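Local coordinates for phosphoribosylglycinamide synthetase (Anaerococcus prevotii, PDB 4DIM), which probably acts as an ATP-dependent ligase of the ATP-grasp family, binding ATP and a metal ion, at residues Leu10-Ala15 and Leu20-Ala25; Ser58-Val63 and Leu87-Asp92; Gln65-Leu70 and Asp92-Val97; Thr82-Leu87 and Val97-Glu102; Ile105-Lys110 and Ile274-Arg279. All coordinates share one frame; numbering follows the deposited sequence.

Contact 1 of 5, residues Leu10-Ala15 and Leu20-Ala25; sequences LLILGA and LGLYKA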
# COMPACT_ATOMS: atom_id res chain seq x y z
N LEU A 10 4.15 12.73 18.35
CA LEU A 10 4.19 12.18 16.99
C LEU A 10 3.05 12.72 16.23
O LEU A 10 1.92 12.47 16.64
CB LEU A 10 4.13 10.62 17.00
CG LEU A 10 4.10 9.93 15.62
CD1 LEU A 10 5.42 9.99 14.95
CD2 LEU A 10 3.62 8.50 15.74
N LEU A 11 3.31 13.34 15.08
CA LEU A 11 2.26 13.82 14.19
C LEU A 11 1.98 12.72 13.21
O LEU A 11 2.90 12.27 12.52
CB LEU A 11 2.68 15.12 13.47
CG LEU A 11 1.86 15.51 12.22
CD1 LEU A 11 0.52 16.20 12.60
CD2 LEU A 11 2.68 16.37 11.28
N ILE A 12 0.74 12.24 13.16
CA ILE A 12 0.38 11.21 12.21
C ILE A 12 -0.35 11.90 11.09
O ILE A 12 -1.39 12.50 11.33
CB ILE A 12 -0.42 10.06 12.82
CG1 ILE A 12 0.44 9.30 13.86
CG2 ILE A 12 -0.90 9.14 11.69
CD1 ILE A 12 -0.38 8.48 14.91
N LEU A 13 0.18 11.82 9.86
CA LEU A 13 -0.45 12.47 8.71
C LEU A 13 -1.55 11.59 8.18
O LEU A 13 -1.26 10.52 7.65
CB LEU A 13 0.57 12.75 7.60
CG LEU A 13 1.56 13.87 7.86
CD1 LEU A 13 2.71 13.39 8.75
CD2 LEU A 13 2.15 14.36 6.58
N GLY A 14 -2.78 12.02 8.39
CA GLY A 14 -3.98 11.32 7.98
C GLY A 14 -4.66 10.72 9.18
O GLY A 14 -3.98 10.34 10.12
N ALA A 15 -6.02 10.66 9.16
CA ALA A 15 -6.78 10.04 10.26
C ALA A 15 -8.04 9.36 9.76
O ALA A 15 -9.07 9.48 10.40
CB ALA A 15 -7.09 11.05 11.33
N LEU A 20 -6.20 3.77 12.12
CA LEU A 20 -6.31 3.74 13.58
C LEU A 20 -5.30 2.84 14.28
O LEU A 20 -5.16 2.96 15.50
CB LEU A 20 -7.75 3.44 14.08
CG LEU A 20 -8.48 2.13 13.81
CD1 LEU A 20 -7.77 0.88 14.44
CD2 LEU A 20 -9.92 2.24 14.38
N GLY A 21 -4.61 1.97 13.56
CA GLY A 21 -3.65 1.05 14.15
C GLY A 21 -2.41 1.74 14.67
O GLY A 21 -1.85 1.38 15.71
N LEU A 22 -1.98 2.73 13.92
CA LEU A 22 -0.83 3.50 14.31
C LEU A 22 -1.16 4.45 15.46
O LEU A 22 -0.31 4.69 16.32
CB LEU A 22 -0.34 4.23 13.09
CG LEU A 22 0.92 4.97 13.20
CD1 LEU A 22 2.09 4.05 13.53
CD2 LEU A 22 1.17 5.65 11.92
N TYR A 23 -2.40 4.96 15.53
CA TYR A 23 -2.87 5.78 16.64
C TYR A 23 -2.96 4.94 17.90
O TYR A 23 -2.62 5.38 19.00
CB TYR A 23 -4.23 6.43 16.33
CG TYR A 23 -4.15 7.61 15.39
CD1 TYR A 23 -3.93 8.90 15.87
CD2 TYR A 23 -4.32 7.45 14.02
CE1 TYR A 23 -3.83 10.00 15.01
CE2 TYR A 23 -4.24 8.54 13.15
CZ TYR A 23 -4.03 9.82 13.65
OH TYR A 23 -3.90 10.90 12.82
N LYS A 24 -3.42 3.71 17.76
CA LYS A 24 -3.56 2.77 18.87
C LYS A 24 -2.18 2.39 19.43
O LYS A 24 -1.97 2.41 20.64
CB LYS A 24 -4.34 1.52 18.40
CG LYS A 24 -4.87 0.68 19.56
CD LYS A 24 -5.15 -0.78 19.18
CE LYS A 24 -4.03 -1.72 19.59
NZ LYS A 24 -4.31 -3.14 19.21
N ALA A 25 -1.23 2.08 18.55
CA ALA A 25 0.12 1.67 18.92
C ALA A 25 0.86 2.79 19.61
O ALA A 25 1.44 2.58 20.67
CB ALA A 25 0.89 1.23 17.69
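I12 on strand 9-13 and Y23 on helix 20-29 mark the middle of this strand-helix pairing, with the CA of I12 7.7 Å from the CA of Y23; at the turn end, the CA of A15 comes to 7.1 Å from the CA of L20. The side chains of I12 and Y23 run antiparallel, each passing alongside the other. I12 sends CD1 over one face of the phenol, close to the ring normal and 3.7 Å from the ring centroid, a CH-pi contact. Its other branch, CG2, lies near CE2 of the same ring and also meets L22 CD2 at 4.1 Å. I12 can serve both neighbours because CG2 stands anti to the backbone N while CG1 lies beside it (chi1 -65°).

The phenol runs along toward the end of the strand, where its OH donates to G14 O at 2.8 Å, and this oxygen sits at the edge of the ring, in its plane. The hydroxyl does not follow a carbonyl lone pair but approaches from above the carbonyl plane, 36° out of it. A15 CB adds an oblique apolar touch to the ring, 4.0 Å from CZ of Y23. A buried hydroxyl thus finds its acceptor in the turn after the strand.

The pair opens the beta-alpha-beta crossover from strand 9-13 through helix 20-29 to strand 32-37. L22 also packs on helix 297-305, and Y23 on helix 43-48 and on A35 of the adjoining parallel strand.

Contact 2 of 5, residues Ser58-Val63 and Leu87-Asp92; sequences SNPDEV and LARICD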
# COMPACT_ATOMS: atom_id res chain seq x y z
N SER A 58 -1.65 16.60 1.66
CA SER A 58 -1.19 16.45 0.29
C SER A 58 -0.44 17.71 -0.20
O SER A 58 0.06 17.72 -1.32
CB SER A 58 -2.40 16.19 -0.62
OG SER A 58 -3.21 17.35 -0.70
N ASN A 59 -0.39 18.76 0.63
CA ASN A 59 0.25 20.01 0.30
C ASN A 59 1.53 20.10 1.09
O ASN A 59 1.52 20.55 2.23
CB ASN A 59 -0.73 21.13 0.61
CG ASN A 59 -0.37 22.48 0.08
OD1 ASN A 59 0.70 22.69 -0.50
ND2 ASN A 59 -1.29 23.44 0.26
N PRO A 60 2.67 19.62 0.53
CA PRO A 60 3.92 19.61 1.32
C PRO A 60 4.35 20.98 1.79
O PRO A 60 4.95 21.05 2.86
CB PRO A 60 4.96 19.00 0.36
CG PRO A 60 4.38 19.06 -0.95
CD PRO A 60 2.89 19.00 -0.79
N ASP A 61 4.04 22.04 1.02
CA ASP A 61 4.39 23.43 1.38
C ASP A 61 3.58 23.92 2.59
O ASP A 61 4.16 24.46 3.52
CB ASP A 61 4.22 24.38 0.19
CG ASP A 61 5.45 24.44 -0.71
OD1 ASP A 61 5.51 23.64 -1.68
OD2 ASP A 61 6.39 25.20 -0.39
N GLU A 62 2.25 23.71 2.60
CA GLU A 62 1.40 24.08 3.74
C GLU A 62 1.82 23.35 5.00
O GLU A 62 1.91 23.95 6.06
CB GLU A 62 -0.07 23.75 3.44
CG GLU A 62 -1.05 24.25 4.48
CD GLU A 62 -2.32 23.43 4.53
OE1 GLU A 62 -2.34 22.44 5.30
OE2 GLU A 62 -3.26 23.73 3.76
N VAL A 63 2.06 22.05 4.86
CA VAL A 63 2.43 21.19 5.97
C VAL A 63 3.72 21.64 6.61
O VAL A 63 3.78 21.69 7.83
CB VAL A 63 2.52 19.73 5.47
CG1 VAL A 63 3.30 18.85 6.45
CG2 VAL A 63 1.12 19.18 5.26
N LEU A 87 5.24 14.20 4.43
CA LEU A 87 6.05 13.57 5.49
C LEU A 87 7.55 13.71 5.22
O LEU A 87 8.33 14.08 6.11
CB LEU A 87 5.73 12.10 5.60
CG LEU A 87 6.60 11.27 6.54
CD1 LEU A 87 6.61 11.84 7.94
CD2 LEU A 87 6.06 9.87 6.60
N ALA A 88 7.96 13.39 3.99
CA ALA A 88 9.35 13.47 3.56
C ALA A 88 9.92 14.89 3.78
O ALA A 88 11.04 15.02 4.32
CB ALA A 88 9.45 13.06 2.10
N ARG A 89 9.14 15.95 3.46
CA ARG A 89 9.59 17.32 3.70
C ARG A 89 9.68 17.60 5.20
O ARG A 89 10.69 18.17 5.65
CB ARG A 89 8.70 18.37 3.02
CG ARG A 89 9.50 19.69 2.79
CD ARG A 89 8.79 20.69 1.90
NE ARG A 89 8.85 20.31 0.50
CZ ARG A 89 8.23 20.95 -0.50
NH1 ARG A 89 7.49 22.02 -0.25
NH2 ARG A 89 8.34 20.50 -1.75
N ILE A 90 8.65 17.19 5.99
CA ILE A 90 8.67 17.34 7.47
C ILE A 90 10.01 16.79 8.00
O ILE A 90 10.72 17.48 8.71
CB ILE A 90 7.46 16.61 8.16
CG1 ILE A 90 6.17 17.34 7.93
CG2 ILE A 90 7.68 16.45 9.68
CD1 ILE A 90 4.99 16.47 8.10
N CYS A 91 10.36 15.56 7.61
CA CYS A 91 11.59 14.92 8.05
C CYS A 91 12.83 15.62 7.56
O CYS A 91 13.77 15.75 8.35
CB CYS A 91 11.59 13.46 7.61
SG CYS A 91 10.20 12.54 8.28
N ASP A 92 12.86 16.06 6.30
CA ASP A 92 14.01 16.79 5.75
C ASP A 92 14.22 18.17 6.40
O ASP A 92 15.38 18.61 6.47
CB ASP A 92 13.86 16.99 4.23
CG ASP A 92 14.17 15.75 3.43
OD1 ASP A 92 14.23 14.65 4.04
OD2 ASP A 92 14.34 15.86 2.19
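R89 of helix 84-94 reaches across to the first turn of helix 60-66, where its flat guanidinium is met by two consecutive residues in different ways. P60 CB lies over the centre of one face, 3.9 Å from CZ of R89, so CB of the proline backs the cation. D61 comes instead to the edge: its CG lies in the guanidinium plane, and OD1 takes the NH1 of R89 at 2.9 Å. Carboxylate and guanidinium planes are turned 81° apart, which rules out the two-pronged side-by-side pairing. The single hydrogen bond within this salt bridge is weak, with an N-H...O angle of 150°. The arginine chain runs out nearly straight and then bends at chi3 (-76°), which lays the guanidinium against the proline.

Toward the interior the character changes. V63 and I90 cross at about a right angle, and CG1 of V63 meets CD1 of I90 at 3.4 Å. The two helices pack side by side on one face of the parallel sheet of the Rossmann-like N-terminal domain, I90 reaching L11 and L13 of strand 9-13.

The charge of R89 is shared: NH2 forms a salt bridge with E101, at the start of helix 101-108, while NH1 serves D61. One cation thus ties carboxylates of two other helices to helix 84-94 and probably offsets their negative charge, the bent bond to D61 being probably the looser tie.

Contact 3 of 5, residues Gln65-Leu70 and Asp92-Val97; sequences QKVKDL and DKENLV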
# COMPACT_ATOMS: atom_id res chain seq x y z
N GLN A 65 5.01 24.55 6.84
CA GLN A 65 4.75 25.75 7.62
C GLN A 65 4.07 25.41 8.94
O GLN A 65 4.48 25.88 10.00
CB GLN A 65 3.88 26.75 6.82
CG GLN A 65 4.65 27.79 5.96
CD GLN A 65 5.94 27.31 5.31
OE1 GLN A 65 5.94 26.66 4.25
NE2 GLN A 65 7.07 27.65 5.92
N LYS A 66 3.03 24.60 8.87
CA LYS A 66 2.22 24.25 10.03
C LYS A 66 2.95 23.44 11.13
O LYS A 66 2.51 23.52 12.27
CB LYS A 66 0.94 23.49 9.58
CG LYS A 66 -0.08 24.42 8.90
CD LYS A 66 -1.36 23.71 8.50
CE LYS A 66 -2.39 24.61 7.83
NZ LYS A 66 -3.18 25.43 8.80
N VAL A 67 4.08 22.74 10.82
CA VAL A 67 4.79 21.87 11.78
C VAL A 67 5.89 22.56 12.58
O VAL A 67 6.43 21.97 13.53
CB VAL A 67 5.39 20.63 11.08
CG1 VAL A 67 4.30 19.81 10.41
CG2 VAL A 67 6.51 20.98 10.08
N LYS A 68 6.25 23.77 12.21
CA LYS A 68 7.31 24.48 12.92
C LYS A 68 6.93 24.77 14.38
O LYS A 68 7.79 24.65 15.27
CB LYS A 68 7.69 25.78 12.18
CG LYS A 68 8.88 25.59 11.21
CD LYS A 68 10.27 25.48 11.93
CE LYS A 68 11.42 25.15 10.99
NZ LYS A 68 12.60 24.59 11.69
N ASP A 69 5.63 25.05 14.63
CA ASP A 69 5.15 25.34 15.98
C ASP A 69 4.43 24.12 16.62
O ASP A 69 3.82 24.30 17.66
CB ASP A 69 4.23 26.57 15.94
CG ASP A 69 4.93 27.83 15.44
OD1 ASP A 69 5.61 28.52 16.26
OD2 ASP A 69 4.80 28.14 14.23
N LEU A 70 4.59 22.87 16.08
CA LEU A 70 3.94 21.70 16.68
C LEU A 70 4.85 20.89 17.64
O LEU A 70 4.36 19.94 18.26
CB LEU A 70 3.35 20.77 15.60
CG LEU A 70 2.12 21.34 14.84
CD1 LEU A 70 1.63 20.36 13.83
CD2 LEU A 70 0.97 21.77 15.79
N ASP A 92 12.86 16.06 6.30
CA ASP A 92 14.01 16.79 5.75
C ASP A 92 14.22 18.17 6.40
O ASP A 92 15.38 18.61 6.47
CB ASP A 92 13.86 16.99 4.23
CG ASP A 92 14.17 15.75 3.43
OD1 ASP A 92 14.23 14.65 4.04
OD2 ASP A 92 14.34 15.86 2.19
N LYS A 93 13.14 18.87 6.82
CA LYS A 93 13.25 20.23 7.38
C LYS A 93 13.31 20.25 8.92
O LYS A 93 14.08 21.02 9.47
CB LYS A 93 12.09 21.12 6.88
CG LYS A 93 11.96 21.23 5.33
CD LYS A 93 13.18 21.84 4.61
CE LYS A 93 12.99 21.98 3.09
NZ LYS A 93 12.33 23.27 2.68
N GLU A 94 12.52 19.41 9.61
CA GLU A 94 12.56 19.34 11.08
C GLU A 94 13.63 18.31 11.58
O GLU A 94 13.80 18.15 12.79
CB GLU A 94 11.16 18.98 11.64
CG GLU A 94 10.07 20.01 11.38
CD GLU A 94 10.23 21.34 12.09
OE1 GLU A 94 10.63 21.36 13.27
OE2 GLU A 94 9.92 22.38 11.45
N ASN A 95 14.38 17.65 10.64
CA ASN A 95 15.45 16.69 10.92
C ASN A 95 14.94 15.56 11.82
O ASN A 95 15.54 15.16 12.82
CB ASN A 95 16.69 17.40 11.52
CG ASN A 95 17.96 16.57 11.46
OD1 ASN A 95 18.21 15.82 10.51
ND2 ASN A 95 18.80 16.67 12.49
N LEU A 96 13.82 15.01 11.42
CA LEU A 96 13.16 13.90 12.10
C LEU A 96 13.49 12.64 11.33
O LEU A 96 13.82 12.74 10.14
CB LEU A 96 11.65 14.17 12.16
CG LEU A 96 11.25 15.52 12.69
CD1 LEU A 96 9.76 15.68 12.73
CD2 LEU A 96 11.82 15.77 14.07
N VAL A 97 13.43 11.47 11.98
CA VAL A 97 13.70 10.21 11.29
C VAL A 97 12.56 9.90 10.29
O VAL A 97 11.39 10.16 10.58
CB VAL A 97 13.92 9.05 12.30
CG1 VAL A 97 13.92 7.70 11.60
CG2 VAL A 97 15.24 9.26 13.05
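The carboxylate of E94 is the flat group between these segments, with residues of the 65-70 segment on both sides of its plane. Over one face lies the carbonyl oxygen of V67, 4.1 Å from CD of E94, and V67 CG2 is on that same side. From the opposite side comes the ammonium of K68, tilted well out of the carboxylate plane, with NZ 3.5 Å from OE2 of E94. This is a salt bridge without a hydrogen bond.

The contact joins the C-terminal ends of two neighbouring helices of the Rossmann-like N-terminal domain. V67 to L70 form a type I beta turn at the C-terminal end of helix 60-66, and E94 stands at the last turn of helix 84-94, just before N95 leaves helical geometry with positive phi.

K68 touches E94 with its methylenes as well as its charge. The lysine chain bends at chi2 (-75°) and passes OE2 of E94, which lies 3.2 Å from CD of K68; the two chains cross at a slant near the surface. On the inner side, V67 packs on I90 of helix 84-94 and touches L11 of the sheet, carrying the apolar layer up to the foot of the ion pair. There the last apolar step is taken by the branch of V67 held between its own backbone N and carbonyl carbon: CG2, 3.9 Å from CG of E94.

Contact 4 of 5, residues Thr82-Leu87 and Val97-Glu102; sequences TGIVSL and VGLNEE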
# COMPACT_ATOMS: atom_id res chain seq x y z
N THR A 82 -1.36 9.91 0.11
CA THR A 82 -1.84 11.29 0.19
C THR A 82 -0.79 12.23 0.81
O THR A 82 -0.39 13.17 0.14
CB THR A 82 -3.16 11.37 0.97
OG1 THR A 82 -4.04 10.33 0.53
CG2 THR A 82 -3.86 12.72 0.78
N GLY A 83 -0.25 11.88 1.98
CA GLY A 83 0.75 12.68 2.68
C GLY A 83 2.16 12.13 2.78
O GLY A 83 2.87 12.45 3.73
N ILE A 84 2.60 11.41 1.75
CA ILE A 84 3.90 10.74 1.75
C ILE A 84 5.02 11.69 1.40
O ILE A 84 6.12 11.58 1.93
CB ILE A 84 3.88 9.48 0.82
CG1 ILE A 84 5.09 8.55 1.09
CG2 ILE A 84 3.84 9.86 -0.70
CD1 ILE A 84 5.35 8.24 2.53
N VAL A 85 4.76 12.63 0.51
CA VAL A 85 5.74 13.65 0.17
C VAL A 85 5.84 14.64 1.33
O VAL A 85 6.94 14.93 1.78
CB VAL A 85 5.37 14.35 -1.14
CG1 VAL A 85 6.24 15.59 -1.37
CG2 VAL A 85 5.51 13.35 -2.29
N SER A 86 4.70 15.14 1.81
CA SER A 86 4.65 16.08 2.94
C SER A 86 5.40 15.50 4.12
O SER A 86 6.25 16.19 4.65
CB SER A 86 3.20 16.40 3.30
OG SER A 86 2.44 16.51 2.11
N LEU A 87 5.24 14.20 4.43
CA LEU A 87 6.05 13.57 5.49
C LEU A 87 7.55 13.71 5.22
O LEU A 87 8.33 14.08 6.11
CB LEU A 87 5.73 12.10 5.60
CG LEU A 87 6.60 11.27 6.54
CD1 LEU A 87 6.61 11.84 7.94
CD2 LEU A 87 6.06 9.87 6.60
N VAL A 97 13.43 11.47 11.98
CA VAL A 97 13.70 10.21 11.29
C VAL A 97 12.56 9.90 10.29
O VAL A 97 11.39 10.16 10.58
CB VAL A 97 13.92 9.05 12.30
CG1 VAL A 97 13.92 7.70 11.60
CG2 VAL A 97 15.24 9.26 13.05
N GLY A 98 12.96 9.41 9.11
CA GLY A 98 12.06 9.07 8.02
C GLY A 98 12.67 9.06 6.63
O GLY A 98 13.87 9.25 6.47
N LEU A 99 11.83 8.81 5.60
CA LEU A 99 12.26 8.87 4.20
C LEU A 99 12.59 10.33 3.81
O LEU A 99 12.09 11.25 4.45
CB LEU A 99 11.22 8.29 3.24
CG LEU A 99 10.00 9.16 2.83
CD1 LEU A 99 9.17 8.46 1.79
CD2 LEU A 99 9.12 9.50 4.01
N ASN A 100 13.43 10.53 2.77
CA ASN A 100 13.82 11.87 2.33
C ASN A 100 12.95 12.25 1.12
O ASN A 100 12.36 11.37 0.50
CB ASN A 100 15.36 11.98 2.06
CG ASN A 100 15.93 11.14 0.94
OD1 ASN A 100 15.44 11.18 -0.18
ND2 ASN A 100 17.03 10.44 1.17
N GLU A 101 12.80 13.55 0.82
CA GLU A 101 11.91 13.99 -0.24
C GLU A 101 12.34 13.56 -1.65
O GLU A 101 11.46 13.26 -2.46
CB GLU A 101 11.71 15.51 -0.21
CG GLU A 101 10.46 15.94 -0.94
CD GLU A 101 10.16 17.42 -0.85
OE1 GLU A 101 9.09 17.83 -1.35
OE2 GLU A 101 10.98 18.17 -0.27
N GLU A 102 13.63 13.51 -1.95
CA GLU A 102 14.06 13.09 -3.28
C GLU A 102 13.66 11.62 -3.56
O GLU A 102 13.35 11.31 -4.71
CB GLU A 102 15.56 13.33 -3.54
CG GLU A 102 16.54 12.72 -2.56
CD GLU A 102 18.01 13.02 -2.84
OE1 GLU A 102 18.82 12.81 -1.91
OE2 GLU A 102 18.34 13.48 -3.96
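L99, in the loop that leads into helix 101-108, spreads its two methyls over the first turn of helix 84-94. CD1 of L99 meets CD1 of I84 at 3.9 Å, the two side chains crossing at about a right angle. CD2 of L99 turns to L87, 4.0 Å from its CG, at a slant. The leucine reaches both because its CG sits between the backbone N and the carbonyl carbon (chi1 80°), which throws the fork toward the helix. An alanine here would take away both methyls and is likely to leave I84 and L87 facing a gap between helix and loop.

N100 follows as N-cap of helix 101-108, its OD1 accepting from the backbone N of A103. One residue on, E101 stretches out fully, CG anti to its own nitrogen (chi1 -160°), and passes V85, whose CG1 lies 3.6 Å from OE1 of E101, although R89 is the stronger partner of this carboxylate. The backbone N of E101 is bonded to D92 OD2.

No hydrogen bond joins the two segments directly. Leucine packing seats the loop, while the charged and capping groups at the start of helix 101-108 are probably what fixes its direction against helix 84-94 of the Rossmann-like N-terminal domain.

Contact 5 of 5, residues Ile105-Lys110 and Ile274-Arg279; sequences IMCGDK and IELTGR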
# COMPACT_ATOMS: atom_id res chain seq x y z
N ILE A 105 9.65 11.56 -4.19
CA ILE A 105 9.39 12.09 -5.53
C ILE A 105 9.68 11.02 -6.59
O ILE A 105 9.00 10.94 -7.61
CB ILE A 105 10.30 13.34 -5.79
CG1 ILE A 105 9.90 14.56 -4.91
CG2 ILE A 105 10.35 13.71 -7.27
CD1 ILE A 105 8.92 15.61 -5.53
N MSE A 106 10.75 10.27 -6.37
CA MSE A 106 11.20 9.29 -7.33
C MSE A 106 10.23 8.15 -7.41
O MSE A 106 9.98 7.66 -8.50
CB MSE A 106 12.58 8.80 -6.96
CG MSE A 106 13.35 8.26 -8.15
SE MSE A 106 15.24 8.25 -7.80
CE MSE A 106 15.85 8.97 -9.68
N CYS A 107 9.67 7.74 -6.27
CA CYS A 107 8.63 6.71 -6.16
C CYS A 107 7.36 7.16 -6.85
O CYS A 107 6.73 6.40 -7.58
CB CYS A 107 8.36 6.40 -4.70
SG CYS A 107 9.68 5.48 -3.87
N GLY A 108 7.00 8.41 -6.60
CA GLY A 108 5.81 9.04 -7.14
C GLY A 108 5.81 9.30 -8.63
O GLY A 108 4.74 9.40 -9.22
N ASP A 109 7.00 9.41 -9.24
CA ASP A 109 7.13 9.67 -10.67
C ASP A 109 7.68 8.46 -11.37
O ASP A 109 8.85 8.14 -11.22
CB ASP A 109 8.03 10.90 -10.90
CG ASP A 109 7.96 11.44 -12.32
OD1 ASP A 109 6.85 11.87 -12.74
OD2 ASP A 109 9.00 11.47 -13.00
N LYS A 110 6.82 7.77 -12.13
CA LYS A 110 7.19 6.58 -12.93
C LYS A 110 8.40 6.81 -13.87
O LYS A 110 9.18 5.88 -14.03
CB LYS A 110 5.99 6.08 -13.78
CG LYS A 110 5.01 5.15 -13.05
CD LYS A 110 4.61 3.93 -13.91
CE LYS A 110 3.93 2.83 -13.13
NZ LYS A 110 4.84 2.20 -12.13
N ILE A 274 6.19 -3.14 -10.11
CA ILE A 274 5.30 -2.18 -10.78
C ILE A 274 5.33 -0.82 -10.03
O ILE A 274 5.58 0.18 -10.66
CB ILE A 274 3.85 -2.71 -10.86
CG1 ILE A 274 3.78 -4.05 -11.57
CG2 ILE A 274 2.97 -1.68 -11.56
CD1 ILE A 274 2.59 -4.90 -11.03
N GLU A 275 5.00 -0.82 -8.73
CA GLU A 275 4.94 0.35 -7.86
C GLU A 275 5.69 0.07 -6.54
O GLU A 275 5.70 -1.06 -6.08
CB GLU A 275 3.48 0.78 -7.52
CG GLU A 275 2.46 0.84 -8.64
CD GLU A 275 2.64 1.93 -9.69
OE1 GLU A 275 3.58 2.75 -9.56
OE2 GLU A 275 1.84 1.95 -10.66
N LEU A 276 6.25 1.11 -5.94
CA LEU A 276 6.98 1.04 -4.67
C LEU A 276 6.81 2.36 -3.91
O LEU A 276 7.18 3.41 -4.42
CB LEU A 276 8.46 0.76 -4.93
CG LEU A 276 9.24 0.28 -3.68
CD1 LEU A 276 10.16 -0.93 -3.98
CD2 LEU A 276 10.04 1.38 -3.05
N THR A 277 6.29 2.31 -2.68
CA THR A 277 6.10 3.53 -1.88
C THR A 277 6.74 3.34 -0.48
O THR A 277 6.71 2.25 0.05
CB THR A 277 4.62 3.94 -1.87
OG1 THR A 277 4.37 4.95 -0.91
CG2 THR A 277 3.70 2.82 -1.59
N GLY A 278 7.31 4.39 0.11
CA GLY A 278 7.92 4.34 1.43
C GLY A 278 6.96 4.47 2.60
O GLY A 278 7.20 5.24 3.52
N ARG A 279 5.86 3.70 2.58
CA ARG A 279 4.94 3.58 3.69
C ARG A 279 4.26 2.15 3.66
O ARG A 279 4.33 1.41 2.67
CB ARG A 279 3.92 4.72 3.76
CG ARG A 279 3.15 5.03 2.48
CD ARG A 279 1.97 4.14 2.31
NE ARG A 279 1.43 4.20 0.95
CZ ARG A 279 0.55 3.33 0.45
NH1 ARG A 279 0.12 3.46 -0.79
NH2 ARG A 279 0.11 2.32 1.17
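K110, at the start of helix 110-120, reaches strand 270-277 with the far end of its side chain. CB, CG and CD bring the chain across without meeting the strand, bending at chi2 on the way. CE is the first atom to make contact, 3.4 Å from OE2 of E275. A second bend at chi4 (-66°) then swings NZ of K110 round to OE1 of E275, where a salt bridge and hydrogen bond form at 2.9 Å. The ammonium reaches this oxygen from above the carboxylate plane, 56° out of it, and the two side chains cross at about a right angle. NZ of K110 also lies 2.6 Å from the backbone O of I274.

E275 is itself folded back at chi2 (-68°), which keeps its carboxylate close to the strand. I274 and E275 together face D263 in a classic beta bulge at the edge of the large antiparallel sheet. An alanine in place of E275 would probably leave the ammonium of K110 without this anionic mate and let the end of the lysine turn.

Three residues earlier, in the last turn of helix 101-108, CB and SG of C107 both lie against the backbone O of L276, at 3.2 and 3.3 Å. CD2 of L276 is a looser apolar touch, 4.2 Å from SG of C107. Both residues also pack on L253 of helix 236-253.

An ATP-grasp edge strand is thus met at two points of different chemistry: a thiol lying against a strand carbonyl, and an ammonium close to another, where the E275 carboxylate would be expected to favour the charged lysine.

How the contacts relate
Contacts 1 and 4 are buried, contacts 2 and 3 only partly so, and contact 5 lies at the surface. Contact 1 belongs to one face of the parallel sheet; L11 and L13 point to the other, where they touch I90, V67 and L87 of contacts 2, 3 and 4. Those three share helix 84-94, and contacts 2 and 3 also share helix 60-66, with centres about 8 Å apart. Apolar meetings prevail near the sheet, with one buried hydrogen bond in contact 1, and ion pairs farther out, R89 linking contact 2 to contact 4 through E101. Contact 5 joins the series through I84, which packs on G278 and R279, and so connects the N-terminal domain to the antiparallel sheet.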